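PDB 2I44: serine-threonine phosphatase 2C from Toxoplasma gondii, which probably removes phosphate groups from phosphorylated serine and threonine residues of proteins, as a metal-dependent phosphatase of the PP2C family. Local coordinates for residues V12-T17 and F40-Q45. Sequence-based numbering, arbitrary orientation.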
ATOM      1  N   VAL A  12      -0.235 -15.274  -2.063  1.00 19.32           N
ATOM      2  CA  VAL A  12       0.743 -15.897  -2.950  1.00 19.58           C
ATOM      3  C   VAL A  12       0.508 -15.376  -4.352  1.00 19.15           C
ATOM      4  O   VAL A  12      -0.562 -14.851  -4.639  1.00 20.79           O
ATOM      5  CB  VAL A  12       0.589 -17.442  -2.978  1.00 18.98           C
ATOM      6  CG1 VAL A  12       0.940 -18.029  -1.628  1.00 17.34           C
ATOM      7  CG2 VAL A  12      -0.845 -17.820  -3.374  1.00 17.51           C
ATOM      8  N   PRO A  13       1.510 -15.505  -5.240  1.00 21.07           N
ATOM      9  CA  PRO A  13       1.363 -15.034  -6.622  1.00 21.11           C
ATOM     10  C   PRO A  13       0.044 -15.536  -7.202  1.00 23.69           C
ATOM     11  O   PRO A  13      -0.326 -16.694  -7.017  1.00 23.68           O
ATOM     12  CB  PRO A  13       2.578 -15.637  -7.319  1.00 20.11           C
ATOM     13  CG  PRO A  13       3.618 -15.583  -6.241  1.00 19.46           C
ATOM     14  CD  PRO A  13       2.859 -16.057  -5.014  1.00 20.37           C
ATOM     15  N   LEU A  14      -0.663 -14.655  -7.898  1.00 25.40           N
ATOM     16  CA  LEU A  14      -1.953 -14.991  -8.479  1.00 26.42           C
ATOM     17  C   LEU A  14      -1.994 -14.758  -9.987  1.00 27.49           C
ATOM     18  O   LEU A  14      -1.984 -13.620 -10.443  1.00 26.15           O
ATOM     19  CB  LEU A  14      -3.046 -14.145  -7.812  1.00 26.40           C
ATOM     20  CG  LEU A  14      -4.501 -14.228  -8.293  1.00 26.83           C
ATOM     21  CD1 LEU A  14      -5.122 -15.550  -7.867  1.00 26.16           C
ATOM     22  CD2 LEU A  14      -5.297 -13.069  -7.704  1.00 27.25           C
ATOM     23  N   PRO A  15      -2.010 -15.837 -10.783  1.00 27.83           N
ATOM     24  CA  PRO A  15      -2.064 -15.611 -12.230  1.00 27.76           C
ATOM     25  C   PRO A  15      -3.432 -15.006 -12.558  1.00 26.38           C
ATOM     26  O   PRO A  15      -4.312 -14.962 -11.700  1.00 24.24           O
ATOM     27  CB  PRO A  15      -1.896 -17.016 -12.801  1.00 29.17           C
ATOM     28  CG  PRO A  15      -0.994 -17.668 -11.791  1.00 31.30           C
ATOM     29  CD  PRO A  15      -1.624 -17.226 -10.482  1.00 29.63           C
ATOM     30  N   PRO A  16      -3.625 -14.535 -13.802  1.00 27.11           N
ATOM     31  CA  PRO A  16      -4.884 -13.929 -14.257  1.00 26.70           C
ATOM     32  C   PRO A  16      -6.115 -14.689 -13.767  1.00 25.61           C
ATOM     33  O   PRO A  16      -6.378 -15.796 -14.219  1.00 26.06           O
ATOM     34  CB  PRO A  16      -4.747 -13.971 -15.773  1.00 27.73           C
ATOM     35  CG  PRO A  16      -3.276 -13.736 -15.963  1.00 27.26           C
ATOM     36  CD  PRO A  16      -2.663 -14.636 -14.917  1.00 26.63           C
ATOM     37  N   THR A  17      -6.873 -14.081 -12.859  1.00 25.74           N
ATOM     38  CA  THR A  17      -8.069 -14.712 -12.293  1.00 25.76           C
ATOM     39  C   THR A  17      -9.297 -13.800 -12.389  1.00 26.65           C
ATOM     40  O   THR A  17      -9.261 -12.644 -11.953  1.00 25.57           O
ATOM     41  CB  THR A  17      -7.828 -15.078 -10.813  1.00 25.25           C
ATOM     42  OG1 THR A  17      -6.662 -15.906 -10.713  1.00 25.50           O
ATOM     43  CG2 THR A  17      -9.024 -15.821 -10.240  1.00 25.84           C
ATOM     44  N   PHE A  40       1.860  -8.969   0.337  1.00 16.13           N
ATOM     45  CA  PHE A  40       0.612  -8.502  -0.248  1.00 16.79           C
ATOM     46  C   PHE A  40      -0.579  -9.315   0.236  1.00 17.29           C
ATOM     47  O   PHE A  40      -0.431 -10.431   0.741  1.00 15.00           O
ATOM     48  CB  PHE A  40       0.706  -8.550  -1.773  1.00 17.57           C
ATOM     49  CG  PHE A  40       1.082  -9.900  -2.318  1.00 20.96           C
ATOM     50  CD1 PHE A  40       0.146 -10.926  -2.381  1.00 20.55           C
ATOM     51  CD2 PHE A  40       2.371 -10.142  -2.781  1.00 20.98           C
ATOM     52  CE1 PHE A  40       0.483 -12.169  -2.901  1.00 20.66           C
ATOM     53  CE2 PHE A  40       2.718 -11.388  -3.303  1.00 23.21           C
ATOM     54  CZ  PHE A  40       1.771 -12.402  -3.363  1.00 21.37           C
ATOM     55  N   THR A  41      -1.764  -8.749   0.052  1.00 17.20           N
ATOM     56  CA  THR A  41      -2.985  -9.384   0.501  1.00 17.42           C
ATOM     57  C   THR A  41      -4.123  -9.044  -0.443  1.00 19.76           C
ATOM     58  O   THR A  41      -4.292  -7.893  -0.832  1.00 20.26           O
ATOM     59  CB  THR A  41      -3.338  -8.898   1.926  1.00 17.72           C
ATOM     60  OG1 THR A  41      -2.301  -9.296   2.835  1.00 16.75           O
ATOM     61  CG2 THR A  41      -4.684  -9.467   2.382  1.00 18.53           C
ATOM     62  N   LEU A  42      -4.889 -10.057  -0.828  1.00 20.50           N
ATOM     63  CA  LEU A  42      -6.028  -9.853  -1.702  1.00 21.84           C
ATOM     64  C   LEU A  42      -7.214 -10.646  -1.167  1.00 22.61           C
ATOM     65  O   LEU A  42      -7.134 -11.864  -1.014  1.00 23.27           O
ATOM     66  CB  LEU A  42      -5.698 -10.293  -3.138  1.00 23.16           C
ATOM     67  CG  LEU A  42      -6.716  -9.918  -4.228  1.00 25.97           C
ATOM     68  CD1 LEU A  42      -6.097 -10.094  -5.599  1.00 27.80           C
ATOM     69  CD2 LEU A  42      -7.960 -10.765  -4.101  1.00 26.88           C
ATOM     70  N   CYS A  43      -8.303  -9.948  -0.863  1.00 22.18           N
ATOM     71  CA  CYS A  43      -9.518 -10.595  -0.370  1.00 23.23           C
ATOM     72  C   CYS A  43     -10.599 -10.427  -1.445  1.00 23.16           C
ATOM     73  O   CYS A  43     -11.272  -9.403  -1.504  1.00 22.05           O
ATOM     74  CB  CYS A  43      -9.965  -9.948   0.941  1.00 24.76           C
ATOM     75  SG  CYS A  43     -11.317 -10.821   1.772  1.00 26.28           S
ATOM     76  N   PRO A  44     -10.779 -11.443  -2.307  1.00 24.31           N
ATOM     77  CA  PRO A  44     -11.768 -11.415  -3.392  1.00 25.84           C
ATOM     78  C   PRO A  44     -13.221 -11.135  -2.999  1.00 25.15           C
ATOM     79  O   PRO A  44     -13.937 -10.434  -3.717  1.00 25.21           O
ATOM     80  CB  PRO A  44     -11.579 -12.775  -4.063  1.00 27.00           C
ATOM     81  CG  PRO A  44     -11.155 -13.643  -2.936  1.00 26.19           C
ATOM     82  CD  PRO A  44     -10.164 -12.777  -2.198  1.00 24.88           C
ATOM     83  N   GLN A  45     -13.663 -11.689  -1.876  1.00 26.00           N
ATOM     84  CA  GLN A  45     -15.027 -11.448  -1.405  1.00 27.17           C
ATOM     85  C   GLN A  45     -14.940 -10.944   0.029  1.00 25.58           C
ATOM     86  O   GLN A  45     -14.883 -11.721   0.980  1.00 25.20           O
ATOM     87  CB  GLN A  45     -15.870 -12.728  -1.472  1.00 27.39           C
ATOM     88  CG  GLN A  45     -17.220 -12.595  -0.780  1.00 31.52           C
ATOM     89  CD  GLN A  45     -18.093 -13.830  -0.926  1.00 32.82           C
ATOM     90  OE1 GLN A  45     -18.714 -14.048  -1.968  1.00 35.04           O
ATOM     91  NE2 GLN A  45     -18.138 -14.649   0.118  1.00 32.28           N
TER
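Phe-40 reaches out from strand 38-43 and sets the far end of its ring against the backbone of Val-12 and Pro-13. Its CB points toward residues 12-17, and with chi1 at 55° CG sits between the backbone N and the carbonyl carbon, which sends the ring out to the N-terminal segment. CB, CG, both delta carbons and CE2 make no close contact with residues 12-17; CE1 and CZ meet them. CE1 comes to 3.3 Å from Val-12 N, in an oblique approach, and lies 3.4 Å from Val-12 O. At the tip, CZ stands 3.4 Å from Val-12 C, which lies at the ring edge and in its plane; Pro-13 N is also near that plane, 3.6 Å from CZ. The ring thus turns its edge, led by CZ, onto the flat face of the peptide that joins Val-12 to Pro-13. Pro-13 adds a looser apolar touch, its CD 4.2 Å from CZ, whereas the Val-12 side chain points away and leaves its main chain to make the contact.

Two residues farther along each segment, Leu-14 and Leu-42 lean toward each other and cross at about a right angle. One methyl from each does the touching, Leu-14 CD2 to Leu-42 CD1 at 3.7 Å. No hydrogen bond joins the two segments, so the contact is van der Waals packing. Both leucines and Phe-40 also rest on Ile-26 of strand 22-29, while Phe-40 and Leu-42 reach Met-316 of strand 313-320. Leu-14 is backbone-bonded to Ile-26, and strand 38-43 pairs with strand 53-62 of the other large sheet. These side chains thus help fill the apolar layer between two facing antiparallel sheets, at the N-terminal margin of the beta-sandwich that forms the core of the PP2C fold.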